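3-oxoacyl-(Acyl-carrier protein) synthase (Burkholderia xenovorans, PDB 4EFI) probably catalyses the condensation of an acyl thioester with malonyl-acyl carrier protein to a 3-oxoacyl product, as a thiolase-fold 3-oxoacyl-[acyl-carrier-protein] synthase. Local coordinates at residues 12-17 against 137-142; 90-95 against 122-127; 131-136 against 335-340; 192-197 against 251-256. One frame throughout, in Å; residues are numbered along the deposited sequence. Where two conformers were deposited one is given.

Interaction 1: residues 12-17 against 137-142; sequences LRTQGA and LGMNLI. With FMT (formic acid), chain D.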
loop_
_atom_site.group_PDB
_atom_site.type_symbol
_atom_site.label_atom_id
_atom_site.label_comp_id
_atom_site.label_asym_id
_atom_site.label_seq_id
_atom_site.Cartn_x
_atom_site.Cartn_y
_atom_site.Cartn_z
ATOM N N LEU A 12 7.101 3.238 17.680
ATOM C CA LEU A 12 7.309 4.655 17.380
ATOM C C LEU A 12 6.034 5.425 17.674
ATOM O O LEU A 12 4.942 4.891 17.544
ATOM C CB LEU A 12 7.671 4.841 15.905
ATOM C CG LEU A 12 8.977 4.176 15.502
ATOM C CD1 LEU A 12 9.007 3.946 13.996
ATOM C CD2 LEU A 12 10.153 5.038 15.952
ATOM N N ARG A 13 6.173 6.676 18.069
ATOM C CA ARG A 13 5.043 7.533 18.404
ATOM C C ARG A 13 5.278 8.910 17.795
ATOM O O ARG A 13 6.383 9.459 17.888
ATOM C CB ARG A 13 4.887 7.665 19.923
ATOM C CG ARG A 13 3.772 8.598 20.373
ATOM C CD ARG A 13 3.982 8.964 21.849
ATOM N NE ARG A 13 2.956 9.859 22.383
ATOM C CZ ARG A 13 2.930 11.171 22.177
ATOM N NH1 ARG A 13 3.865 11.742 21.429
ATOM N NH2 ARG A 13 1.968 11.911 22.712
ATOM N N THR A 14 4.257 9.473 17.158
ATOM C CA THR A 14 4.335 10.848 16.691
ATOM C C THR A 14 3.160 11.648 17.264
ATOM O O THR A 14 2.157 11.094 17.730
ATOM C CB THR A 14 4.309 10.956 15.149
ATOM O OG1 THR A 14 3.065 10.472 14.645
ATOM C CG2 THR A 14 5.409 10.144 14.522
ATOM N N GLN A 15 3.308 12.966 17.264
ATOM C CA GLN A 15 2.224 13.873 17.575
ATOM C C GLN A 15 2.425 15.156 16.779
ATOM O O GLN A 15 3.518 15.417 16.282
ATOM C CB GLN A 15 2.127 14.151 19.072
ATOM C CG GLN A 15 3.316 14.801 19.685
ATOM C CD GLN A 15 3.155 14.933 21.202
ATOM O OE1 GLN A 15 2.034 14.997 21.720
ATOM N NE2 GLN A 15 4.272 14.934 21.915
ATOM N N GLY A 16 1.365 15.924 16.604
ATOM C CA GLY A 16 1.481 17.199 15.924
ATOM C C GLY A 16 1.266 17.143 14.420
ATOM O O GLY A 16 1.523 18.132 13.742
ATOM N N ALA A 17 0.771 16.020 13.907
ATOM C CA ALA A 17 0.509 15.867 12.480
ATOM C C ALA A 17 -0.746 15.056 12.262
ATOM O O ALA A 17 -1.049 14.171 13.063
ATOM C CB ALA A 17 1.679 15.168 11.796
ATOM N N LEU A 137 6.961 8.316 8.555
ATOM C CA LEU A 137 8.057 9.176 8.147
ATOM C C LEU A 137 7.557 10.586 7.929
ATOM O O LEU A 137 8.184 11.564 8.361
ATOM C CB LEU A 137 8.733 8.651 6.891
ATOM C CG LEU A 137 9.957 9.467 6.494
ATOM C CD1 LEU A 137 10.973 9.578 7.635
ATOM C CD2 LEU A 137 10.585 8.810 5.288
ATOM N N GLY A 138 6.441 10.713 7.247
ATOM C CA GLY A 138 5.881 12.026 7.004
ATOM C C GLY A 138 5.482 12.773 8.258
ATOM O O GLY A 138 5.725 13.974 8.411
ATOM N N MET A 139 4.865 12.058 9.197
ATOM C CA MET A 139 4.467 12.676 10.451
ATOM C C MET A 139 5.681 13.045 11.297
ATOM O O MET A 139 5.681 14.067 11.978
ATOM C CB MET A 139 3.486 11.794 11.238
ATOM C CG MET A 139 2.159 11.659 10.533
ATOM S SD MET A 139 0.867 10.982 11.596
ATOM C CE MET A 139 -0.567 11.371 10.604
ATOM N N ASN A 140 6.742 12.235 11.236
ATOM C CA ASN A 140 7.987 12.572 11.903
ATOM C C ASN A 140 8.582 13.866 11.314
ATOM O O ASN A 140 9.029 14.730 12.092
ATOM C CB ASN A 140 8.977 11.406 11.779
ATOM C CG ASN A 140 10.303 11.699 12.438
ATOM O OD1 ASN A 140 10.544 11.322 13.574
ATOM N ND2 ASN A 140 11.173 12.319 11.723
ATOM N N LEU A 141 8.538 14.031 10.001
ATOM C CA LEU A 141 9.051 15.263 9.381
ATOM C C LEU A 141 8.295 16.491 9.924
ATOM O O LEU A 141 8.889 17.528 10.211
ATOM C CB LEU A 141 8.901 15.218 7.859
ATOM C CG LEU A 141 9.750 14.247 7.013
ATOM C CD1 LEU A 141 9.413 14.375 5.535
ATOM C CD2 LEU A 141 11.214 14.511 7.254
ATOM N N ILE A 142 6.985 16.373 10.073
ATOM C CA ILE A 142 6.177 17.476 10.547
ATOM C C ILE A 142 6.434 17.720 12.030
ATOM O O ILE A 142 6.657 18.858 12.444
ATOM C CB ILE A 142 4.700 17.197 10.250
ATOM C CG1 ILE A 142 4.477 17.316 8.749
ATOM C CG2 ILE A 142 3.787 18.173 11.021
ATOM C CD1 ILE A 142 3.145 16.754 8.275
HETATM C C FMT D . -1.938 16.515 16.770
HETATM O O1 FMT D . -1.287 15.899 17.597
HETATM O O2 FMT D . -2.861 15.870 16.063
#
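Ala17 rests on Met139 and Ile142 of helix 130-143, and Thr14 on Met139; this is one of the helices that the thiolase fold places between its two sheets. The methyl group of Ala17 fits between two side chains one helical turn apart: its CB lies 3.8 Å from Met139 CG and equally 3.8 Å from Ile142 CG2. Met139 leaves the helix with CG beside its backbone N (chi1 -67°) and then runs extended, crossing Thr14 at about a right angle. Along the way Met139 CB comes 3.7 Å from Thr14 OG1, the sulfur passes the same hydroxyl, and the terminal CE stops 3.8 Å from Ala17 O. Thr14 turns its CG2 toward the helix backbone, 4.1 Å from Asn140 N. The CG2 branch of Ile142 also reaches past Ala17 to the chain before it, 3.5 Å from Gly16 O. The contact is thus mostly apolar packing, with backbone oxygens and one hydroxyl brushed by carbon and sulfur.

Further out, strand 10-15 is the edge of the five-stranded sheet and is paired there with strand 190-197, while Met139 and Ile142 also lie on Leu182 of the other sheet. The helix therefore bridges the two layers. A polar tie is added by Gln143, whose OE1 accepts the backbone N-H of Gln15. The chain turns at Gly16 on its way to strand 17-26, and its backbone N gives a hydrogen bond to O1 of a formic acid molecule, probably from the crystallisation liquor, at 2.8 Å with an angle of 154° at the hydrogen.

Interaction 2: residues 90-95 against 122-127; sequences ALIFVS and LDINLG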
loop_
_atom_site.group_PDB
_atom_site.type_symbol
_atom_site.label_atom_id
_atom_site.label_comp_id
_atom_site.label_asym_id
_atom_site.label_seq_id
_atom_site.Cartn_x
_atom_site.Cartn_y
_atom_site.Cartn_z
ATOM N N ALA A 90 7.515 18.536 1.481
ATOM C CA ALA A 90 8.177 17.282 1.138
ATOM C C ALA A 90 7.232 16.418 0.340
ATOM O O ALA A 90 6.009 16.446 0.558
ATOM C CB ALA A 90 8.591 16.539 2.413
ATOM N N LEU A 91 7.796 15.652 -0.580
ATOM C CA LEU A 91 7.076 14.628 -1.314
ATOM C C LEU A 91 7.879 13.337 -1.214
ATOM O O LEU A 91 9.056 13.274 -1.599
ATOM C CB LEU A 91 6.894 15.007 -2.787
ATOM C CG LEU A 91 6.003 14.019 -3.555
ATOM C CD1 LEU A 91 5.082 14.683 -4.556
ATOM C CD2 LEU A 91 6.833 12.932 -4.213
ATOM N N ILE A 92 7.227 12.308 -0.685
ATOM C CA ILE A 92 7.827 10.987 -0.576
ATOM C C ILE A 92 7.106 10.053 -1.524
ATOM O O ILE A 92 5.884 9.948 -1.450
ATOM C CB ILE A 92 7.688 10.474 0.859
ATOM C CG1 ILE A 92 8.304 11.472 1.852
ATOM C CG2 ILE A 92 8.365 9.107 0.996
ATOM C CD1 ILE A 92 8.129 11.079 3.324
ATOM N N PHE A 93 7.848 9.411 -2.418
ATOM C CA PHE A 93 7.291 8.463 -3.394
ATOM C C PHE A 93 7.670 7.052 -2.991
ATOM O O PHE A 93 8.852 6.661 -3.051
ATOM C CB PHE A 93 7.820 8.796 -4.809
ATOM C CG PHE A 93 7.319 7.859 -5.904
ATOM C CD1 PHE A 93 5.982 7.777 -6.212
ATOM C CD2 PHE A 93 8.196 7.086 -6.635
ATOM C CE1 PHE A 93 5.528 6.932 -7.240
ATOM C CE2 PHE A 93 7.752 6.243 -7.643
ATOM C CZ PHE A 93 6.433 6.185 -7.955
ATOM N N VAL A 94 6.686 6.292 -2.540
ATOM C CA VAL A 94 6.874 4.906 -2.125
ATOM C C VAL A 94 6.309 4.023 -3.218
ATOM O O VAL A 94 5.103 4.110 -3.535
ATOM C CB VAL A 94 6.160 4.615 -0.807
ATOM C CG1 VAL A 94 6.346 3.139 -0.422
ATOM C CG2 VAL A 94 6.689 5.548 0.273
ATOM N N SER A 95 7.175 3.207 -3.813
ATOM C CA SER A 95 6.804 2.406 -4.957
ATOM C C SER A 95 7.899 1.405 -5.267
ATOM O O SER A 95 9.069 1.620 -4.917
ATOM C CB SER A 95 6.612 3.287 -6.178
ATOM O OG SER A 95 6.173 2.545 -7.323
ATOM N N LEU A 122 11.983 12.370 -2.136
ATOM C CA LEU A 122 12.592 11.095 -1.749
ATOM C C LEU A 122 11.823 9.929 -2.341
ATOM O O LEU A 122 10.631 9.785 -2.035
ATOM C CB LEU A 122 12.571 10.972 -0.221
ATOM C CG LEU A 122 13.428 12.015 0.507
ATOM C CD1 LEU A 122 13.198 11.920 2.015
ATOM C CD2 LEU A 122 14.917 11.820 0.190
ATOM N N ASP A 123 12.466 9.095 -3.149
ATOM C CA ASP A 123 11.903 7.808 -3.570
ATOM C C ASP A 123 12.357 6.762 -2.557
ATOM O O ASP A 123 13.568 6.578 -2.361
ATOM C CB ASP A 123 12.462 7.343 -4.947
ATOM C CG ASP A 123 11.709 7.868 -6.181
ATOM O OD1 ASP A 123 11.031 8.885 -6.075
ATOM O OD2 ASP A 123 11.892 7.269 -7.286
ATOM N N ILE A 124 11.422 6.003 -2.006
ATOM C CA ILE A 124 11.704 4.908 -1.073
ATOM C C ILE A 124 11.108 3.603 -1.605
ATOM O O ILE A 124 9.932 3.559 -1.998
ATOM C CB ILE A 124 11.104 5.203 0.292
ATOM C CG1 ILE A 124 11.686 6.501 0.819
ATOM C CG2 ILE A 124 11.336 4.025 1.237
ATOM C CD1 ILE A 124 11.160 6.875 2.226
ATOM N N ASN A 125 11.932 2.565 -1.700
ATOM C CA ASN A 125 11.485 1.266 -2.212
ATOM C C ASN A 125 10.934 0.349 -1.137
ATOM O O ASN A 125 11.674 -0.350 -0.457
ATOM C CB ASN A 125 12.619 0.560 -2.955
ATOM C CG ASN A 125 12.185 -0.752 -3.596
ATOM O OD1 ASN A 125 11.006 -1.137 -3.547
ATOM N ND2 ASN A 125 13.116 -1.423 -4.239
ATOM N N LEU A 126 9.624 0.387 -0.989
ATOM C CA LEU A 126 8.905 -0.526 -0.109
ATOM C C LEU A 126 7.694 -1.028 -0.846
ATOM O O LEU A 126 7.163 -0.358 -1.745
ATOM C CB LEU A 126 8.442 0.192 1.153
ATOM C CG LEU A 126 9.531 0.542 2.151
ATOM C CD1 LEU A 126 8.969 1.535 3.164
ATOM C CD2 LEU A 126 10.078 -0.709 2.836
ATOM N N GLY A 127 7.236 -2.214 -0.460
ATOM C CA GLY A 127 6.072 -2.822 -1.084
ATOM C C GLY A 127 4.881 -2.802 -0.150
ATOM O O GLY A 127 4.418 -1.738 0.238
#
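Phe93 sends CG anti to its backbone N (chi1 179°), while Asp123 swings its CG to the side of its own N (chi1 -87°). The two side chains consequently lie alongside each other on one face of the sheet, pointing the same way. Asp123 OD1 comes to the ring edge, 3.4 Å from Phe93 CD2, with ring and carboxylate planes 49° apart.

Beneath them, strands 90-94 and 120-124 run parallel as the two strands of a beta-alpha-beta unit whose helix is 105-112. The ladder steps between the chains: Leu122 N gives to Leu91 O at 3.1 Å, Phe93 N to Leu122 O at 2.8 Å, and Ile124 N to Phe93 O at 2.9 Å, with a weak last rung from Ser95 N to Ile124 O. On the other face Ile92 CG2 meets Ile124 CD1 at 3.8 Å and Val94 CG1 meets Leu126 CB at 3.9 Å, beside helix 130-143.

Asp123 spends both oxygens on the backbone N-H groups of Thr105 and Ala106, where helix 105-112 starts. The start of that helix would probably stabilise the carboxylate's negative charge, and the slightly positive C-H edge of the Phe93 ring probably offers OD1 a mildly favourable neighbour.

Interaction 3: residues 131-136 against 335-340; sequences YPQALW and SWASAA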
loop_
_atom_site.group_PDB
_atom_site.type_symbol
_atom_site.label_atom_id
_atom_site.label_comp_id
_atom_site.label_asym_id
_atom_site.label_seq_id
_atom_site.Cartn_x
_atom_site.Cartn_y
_atom_site.Cartn_z
ATOM N N TYR A 131 2.774 1.618 3.437
ATOM C CA TYR A 131 1.915 2.763 3.748
ATOM C C TYR A 131 2.084 3.229 5.202
ATOM O O TYR A 131 2.266 4.425 5.434
ATOM C CB TYR A 131 0.457 2.520 3.382
ATOM C CG TYR A 131 -0.378 3.781 3.458
ATOM C CD1 TYR A 131 -0.197 4.821 2.553
ATOM C CD2 TYR A 131 -1.381 3.921 4.410
ATOM C CE1 TYR A 131 -0.954 5.956 2.615
ATOM C CE2 TYR A 131 -2.154 5.035 4.470
ATOM C CZ TYR A 131 -1.943 6.063 3.564
ATOM O OH TYR A 131 -2.758 7.175 3.641
ATOM N N PRO A 132 2.037 2.309 6.180
ATOM C CA PRO A 132 2.223 2.806 7.553
ATOM C C PRO A 132 3.589 3.444 7.766
ATOM O O PRO A 132 3.742 4.374 8.529
ATOM C CB PRO A 132 2.014 1.560 8.420
ATOM C CG PRO A 132 1.164 0.687 7.574
ATOM C CD PRO A 132 1.666 0.890 6.173
ATOM N N GLN A 133 4.616 2.935 7.075
ATOM C CA GLN A 133 5.956 3.535 7.158
ATOM C C GLN A 133 6.001 4.928 6.568
ATOM O O GLN A 133 6.660 5.813 7.123
ATOM C CB GLN A 133 6.996 2.637 6.471
ATOM C CG GLN A 133 7.061 1.227 7.054
ATOM C CD GLN A 133 8.285 0.473 6.628
ATOM O OE1 GLN A 133 8.185 -0.674 6.152
ATOM N NE2 GLN A 133 9.436 1.059 6.843
ATOM N N ALA A 134 5.325 5.123 5.442
ATOM C CA ALA A 134 5.220 6.450 4.838
ATOM C C ALA A 134 4.511 7.437 5.760
ATOM O O ALA A 134 4.932 8.595 5.893
ATOM C CB ALA A 134 4.490 6.371 3.517
ATOM N N LEU A 135 3.423 6.987 6.385
ATOM C CA LEU A 135 2.716 7.830 7.346
ATOM C C LEU A 135 3.637 8.232 8.485
ATOM O O LEU A 135 3.717 9.398 8.855
ATOM C CB LEU A 135 1.492 7.095 7.921
ATOM C CG LEU A 135 0.285 6.915 7.002
ATOM C CD1 LEU A 135 -0.790 6.109 7.716
ATOM C CD2 LEU A 135 -0.291 8.222 6.570
ATOM N N TRP A 136 4.349 7.265 9.057
ATOM C CA TRP A 136 5.255 7.563 10.144
ATOM C C TRP A 136 6.339 8.559 9.708
ATOM O O TRP A 136 6.595 9.553 10.408
ATOM C CB TRP A 136 5.910 6.296 10.722
ATOM C CG TRP A 136 7.065 6.662 11.562
ATOM C CD1 TRP A 136 7.022 7.234 12.778
ATOM C CD2 TRP A 136 8.445 6.573 11.190
ATOM N NE1 TRP A 136 8.302 7.530 13.209
ATOM C CE2 TRP A 136 9.193 7.123 12.242
ATOM C CE3 TRP A 136 9.120 6.069 10.066
ATOM C CZ2 TRP A 136 10.595 7.172 12.210
ATOM C CZ3 TRP A 136 10.494 6.133 10.026
ATOM C CH2 TRP A 136 11.218 6.682 11.093
ATOM N N SER A 335 8.983 -7.397 5.403
ATOM C CA SER A 335 8.750 -6.170 6.119
ATOM C C SER A 335 7.310 -6.186 6.626
ATOM O O SER A 335 6.418 -6.723 5.960
ATOM C CB SER A 335 9.024 -4.996 5.171
ATOM O OG SER A 335 8.823 -3.758 5.821
ATOM N N TRP A 336 7.075 -5.592 7.782
ATOM C CA TRP A 336 5.717 -5.431 8.294
ATOM C C TRP A 336 5.632 -4.131 9.075
ATOM O O TRP A 336 6.626 -3.662 9.634
ATOM C CB TRP A 336 5.303 -6.622 9.165
ATOM C CG TRP A 336 6.172 -6.882 10.339
ATOM C CD1 TRP A 336 5.940 -6.483 11.615
ATOM C CD2 TRP A 336 7.397 -7.628 10.375
ATOM N NE1 TRP A 336 6.950 -6.903 12.443
ATOM C CE2 TRP A 336 7.842 -7.642 11.711
ATOM C CE3 TRP A 336 8.153 -8.302 9.402
ATOM C CZ2 TRP A 336 9.041 -8.252 12.099
ATOM C CZ3 TRP A 336 9.321 -8.932 9.790
ATOM C CH2 TRP A 336 9.756 -8.906 11.127
ATOM N N ALA A 337 4.451 -3.523 9.113
ATOM C CA ALA A 337 4.326 -2.219 9.745
ATOM C C ALA A 337 2.879 -1.927 10.079
ATOM O O ALA A 337 1.964 -2.338 9.345
ATOM C CB ALA A 337 4.905 -1.123 8.866
ATOM N N SER A 338 2.665 -1.227 11.186
ATOM C CA SER A 338 1.326 -0.800 11.585
ATOM C C SER A 338 1.261 0.684 11.877
ATOM O O SER A 338 2.273 1.338 12.138
ATOM C CB SER A 338 0.877 -1.551 12.830
ATOM O OG SER A 338 1.703 -1.162 13.911
ATOM N N ALA A 339 0.034 1.212 11.830
ATOM C CA ALA A 339 -0.288 2.562 12.285
ATOM C C ALA A 339 -1.610 2.488 13.018
ATOM O O ALA A 339 -2.536 1.799 12.571
ATOM C CB ALA A 339 -0.398 3.513 11.118
ATOM N N ALA A 340 -1.723 3.207 14.114
ATOM C CA ALA A 340 -2.978 3.309 14.831
ATOM C C ALA A 340 -3.148 4.757 15.198
ATOM O O ALA A 340 -2.317 5.324 15.889
ATOM C CB ALA A 340 -2.961 2.463 16.081
#
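Pro132 brings helix 130-143 down on strand 335-343 where the axes of 131-136 and 335-340 pass 7.0 Å apart at 56°, and the CA of Pro132 stands nearest that of Ala339. This is the packing of a helix of the thiolase fold's central layer against a middle strand of the five-stranded sheet. In such synthases that helix follows the nucleophilic cysteine, which sits at its N-terminal end.

The strand offers small side chains here, which lets the helix come close. The proline ring lies over the backbone between Ala337 and Ala339. Its CB is 3.6 Å from Ser338 C, and its CG is the same 3.6 Å from Ala337 O. The methyl groups of Ala337 and Ala339 both point at the helix and stand on either side of Pro132 CB, their CB atoms 4.0 Å and 4.1 Å from it. One turn on, Leu135 CD1 touches Ala339 more loosely; the same side chain lays its CG over one face of the Tyr131 ring. Ser338 turns its CB the other way, to the face covered by helix 235-257.

Gln133 reaches along the strand in the opposite direction from Leu135. With CG beside its backbone N (chi1 -58°) and an extended chain, it sets CG 3.7 Å from Ala337 CB and carries its amide on to Ser335. The hydroxyl of Ser129 hydrogen-bonds both Gln133 OE1 and Ser335 OG and so joins the two polar ends. Gln133 OE1 itself lies 3.2 Å from Ser335 OG.

Interaction 4: residues 192-197 against 251-256; sequences HFIIGA and SRTLDI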
loop_
_atom_site.group_PDB
_atom_site.type_symbol
_atom_site.label_atom_id
_atom_site.label_comp_id
_atom_site.label_asym_id
_atom_site.label_seq_id
_atom_site.Cartn_x
_atom_site.Cartn_y
_atom_site.Cartn_z
ATOM N N HIS A 192 0.571 5.988 16.728
ATOM C CA HIS A 192 1.491 4.921 17.121
ATOM C C HIS A 192 1.775 4.009 15.938
ATOM O O HIS A 192 0.879 3.719 15.128
ATOM C CB HIS A 192 0.899 4.084 18.252
ATOM C CG HIS A 192 0.632 4.870 19.490
ATOM N ND1 HIS A 192 1.566 5.023 20.490
ATOM C CD2 HIS A 192 -0.448 5.590 19.868
ATOM C CE1 HIS A 192 1.062 5.784 21.446
ATOM N NE2 HIS A 192 -0.159 6.139 21.094
ATOM N N PHE A 193 3.024 3.558 15.831
ATOM C CA PHE A 193 3.488 2.758 14.710
ATOM C C PHE A 193 4.417 1.671 15.216
ATOM O O PHE A 193 5.109 1.849 16.221
ATOM C CB PHE A 193 4.282 3.604 13.723
ATOM C CG PHE A 193 3.567 4.827 13.248
ATOM C CD1 PHE A 193 3.669 6.026 13.942
ATOM C CD2 PHE A 193 2.804 4.808 12.089
ATOM C CE1 PHE A 193 3.012 7.165 13.485
ATOM C CE2 PHE A 193 2.170 5.947 11.636
ATOM C CZ PHE A 193 2.259 7.119 12.340
ATOM N N ILE A 194 4.419 0.543 14.509
ATOM C CA ILE A 194 5.401 -0.528 14.726
ATOM C C ILE A 194 5.959 -0.908 13.372
ATOM O O ILE A 194 5.205 -1.049 12.404
ATOM C CB ILE A 194 4.796 -1.762 15.420
ATOM C CG1 ILE A 194 4.150 -1.352 16.750
ATOM C CG2 ILE A 194 5.883 -2.839 15.610
ATOM C CD1 ILE A 194 3.610 -2.521 17.575
ATOM N N ILE A 195 7.283 -0.992 13.256
ATOM C CA ILE A 195 7.924 -1.297 11.976
ATOM C C ILE A 195 8.968 -2.386 12.162
ATOM O O ILE A 195 9.865 -2.240 13.003
ATOM C CB ILE A 195 8.588 -0.055 11.333
ATOM C CG1 ILE A 195 7.583 1.087 11.147
ATOM C CG2 ILE A 195 9.210 -0.426 9.994
ATOM C CD1 ILE A 195 8.218 2.380 10.601
ATOM N N GLY A 196 8.844 -3.496 11.434
ATOM C CA GLY A 196 9.771 -4.608 11.548
ATOM C C GLY A 196 10.295 -5.080 10.211
ATOM O O GLY A 196 9.667 -4.847 9.181
ATOM N N ALA A 197 11.414 -5.792 10.236
ATOM C CA ALA A 197 12.102 -6.239 9.021
ATOM C C ALA A 197 12.719 -7.605 9.260
ATOM O O ALA A 197 13.217 -7.883 10.352
ATOM C CB ALA A 197 13.205 -5.264 8.646
ATOM N N SER A 251 -1.775 -7.371 17.877
ATOM C CA SER A 251 -1.918 -7.379 19.326
ATOM C C SER A 251 -1.116 -6.247 19.960
ATOM O O SER A 251 -1.627 -5.470 20.766
ATOM C CB SER A 251 -1.463 -8.726 19.893
ATOM O OG SER A 251 -1.560 -8.749 21.303
ATOM N N ARG A 252 0.151 -6.150 19.583
ATOM C CA ARG A 252 1.037 -5.166 20.215
ATOM C C ARG A 252 0.640 -3.744 19.856
ATOM O O ARG A 252 0.711 -2.832 20.689
ATOM C CB ARG A 252 2.504 -5.440 19.886
ATOM C CG ARG A 252 3.457 -4.514 20.607
ATOM C CD ARG A 252 3.462 -4.693 22.122
ATOM N NE ARG A 252 4.339 -3.675 22.707
ATOM C CZ ARG A 252 4.243 -3.178 23.924
ATOM N NH1 ARG A 252 3.320 -3.622 24.765
ATOM N NH2 ARG A 252 5.094 -2.232 24.308
ATOM N N THR A 253 0.192 -3.560 18.613
ATOM C CA THR A 253 -0.278 -2.251 18.171
ATOM C C THR A 253 -1.454 -1.804 19.028
ATOM O O THR A 253 -1.503 -0.657 19.504
ATOM C CB THR A 253 -0.686 -2.275 16.683
ATOM O OG1 THR A 253 0.466 -2.582 15.883
ATOM C CG2 THR A 253 -1.239 -0.930 16.265
ATOM N N LEU A 254 -2.410 -2.706 19.229
ATOM C CA LEU A 254 -3.580 -2.409 20.044
ATOM C C LEU A 254 -3.152 -2.031 21.455
ATOM O O LEU A 254 -3.672 -1.077 22.035
ATOM C CB LEU A 254 -4.535 -3.602 20.079
ATOM C CG LEU A 254 -5.308 -3.782 18.768
ATOM C CD1 LEU A 254 -6.162 -5.034 18.768
ATOM C CD2 LEU A 254 -6.181 -2.575 18.500
ATOM N N ASP A 255 -2.193 -2.767 21.999
ATOM C CA ASP A 255 -1.757 -2.541 23.371
ATOM C C ASP A 255 -1.138 -1.146 23.536
ATOM O O ASP A 255 -1.455 -0.428 24.480
ATOM C CB ASP A 255 -0.774 -3.640 23.809
ATOM C CG ASP A 255 -1.449 -4.992 24.023
ATOM O OD1 ASP A 255 -2.692 -5.050 24.154
ATOM O OD2 ASP A 255 -0.729 -6.016 24.061
ATOM N N ILE A 256 -0.274 -0.745 22.611
ATOM C CA ILE A 256 0.421 0.548 22.746
ATOM C C ILE A 256 -0.435 1.777 22.399
ATOM O O ILE A 256 -0.148 2.888 22.851
ATOM C CB ILE A 256 1.763 0.597 21.963
ATOM C CG1 ILE A 256 1.551 0.598 20.440
ATOM C CG2 ILE A 256 2.671 -0.551 22.405
ATOM C CD1 ILE A 256 2.859 0.784 19.643
#
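Ile194 and Ile256 make the apolar part of the contact between strand 190-197 and helix 235-257, which runs roughly antiparallel to it (152° between the local axes) and covers the outer face of the five-stranded sheet of the thiolase fold. Ile256 CD1 lies 3.8 Å from Ile194 CG1, the chains slanting across one another, and it also reaches the CB of His192. The CD1 tip of Ile194 lodges against the preceding turn, 3.6 Å from Arg252 CG and likewise 3.6 Å from Thr253 OG1.

The polar part is a carbonyl over a ring. Ile256 O stands 3.4 Å above one face of the His192 imidazole, offset toward the rim, with CE1 its nearest ring atom. Approached over its face, the ring gives this oxygen no N-H.

The charged group of Arg252 finds its partner outside the segments: bent at chi2 (65°), the side chain has Ile256 CG2 over one face of its guanidinium, and NE forms a salt bridge with Glu11 of strand 10-15. Thr253 OG1 is engaged with Leu249 O of the previous helical turn. Dispersion between the isoleucines probably dominates this contact; the carbonyl over the imidazole would be favourable mainly if the ring carried positive charge.

How the interactions relate
Helix 130-143 supplies a segment to interactions 1 and 3 and packs against interaction 2. Its Leu137 CD2 lies 3.7 Å from Ile124 CD1, joining interaction 1 to interaction 2, and Trp136 CE2 lies 3.6 Å from Leu12 CD1, joining interaction 3 to interaction 1. Interactions 3 and 4 use opposite faces of the five-stranded sheet, with centres about 9 Å apart. On the face covered by helix 235-257, Ser338 OG of interaction 3's strand probably hydrogen-bonds Thr253 OG1 of interaction 4 at 2.7 Å. Strand pairing continues from Phe193 O to Leu12 N at 2.8 Å. Interactions 2 and 4 do not touch. The N-terminal end of the shared helix probably adjoins the catalytic centre.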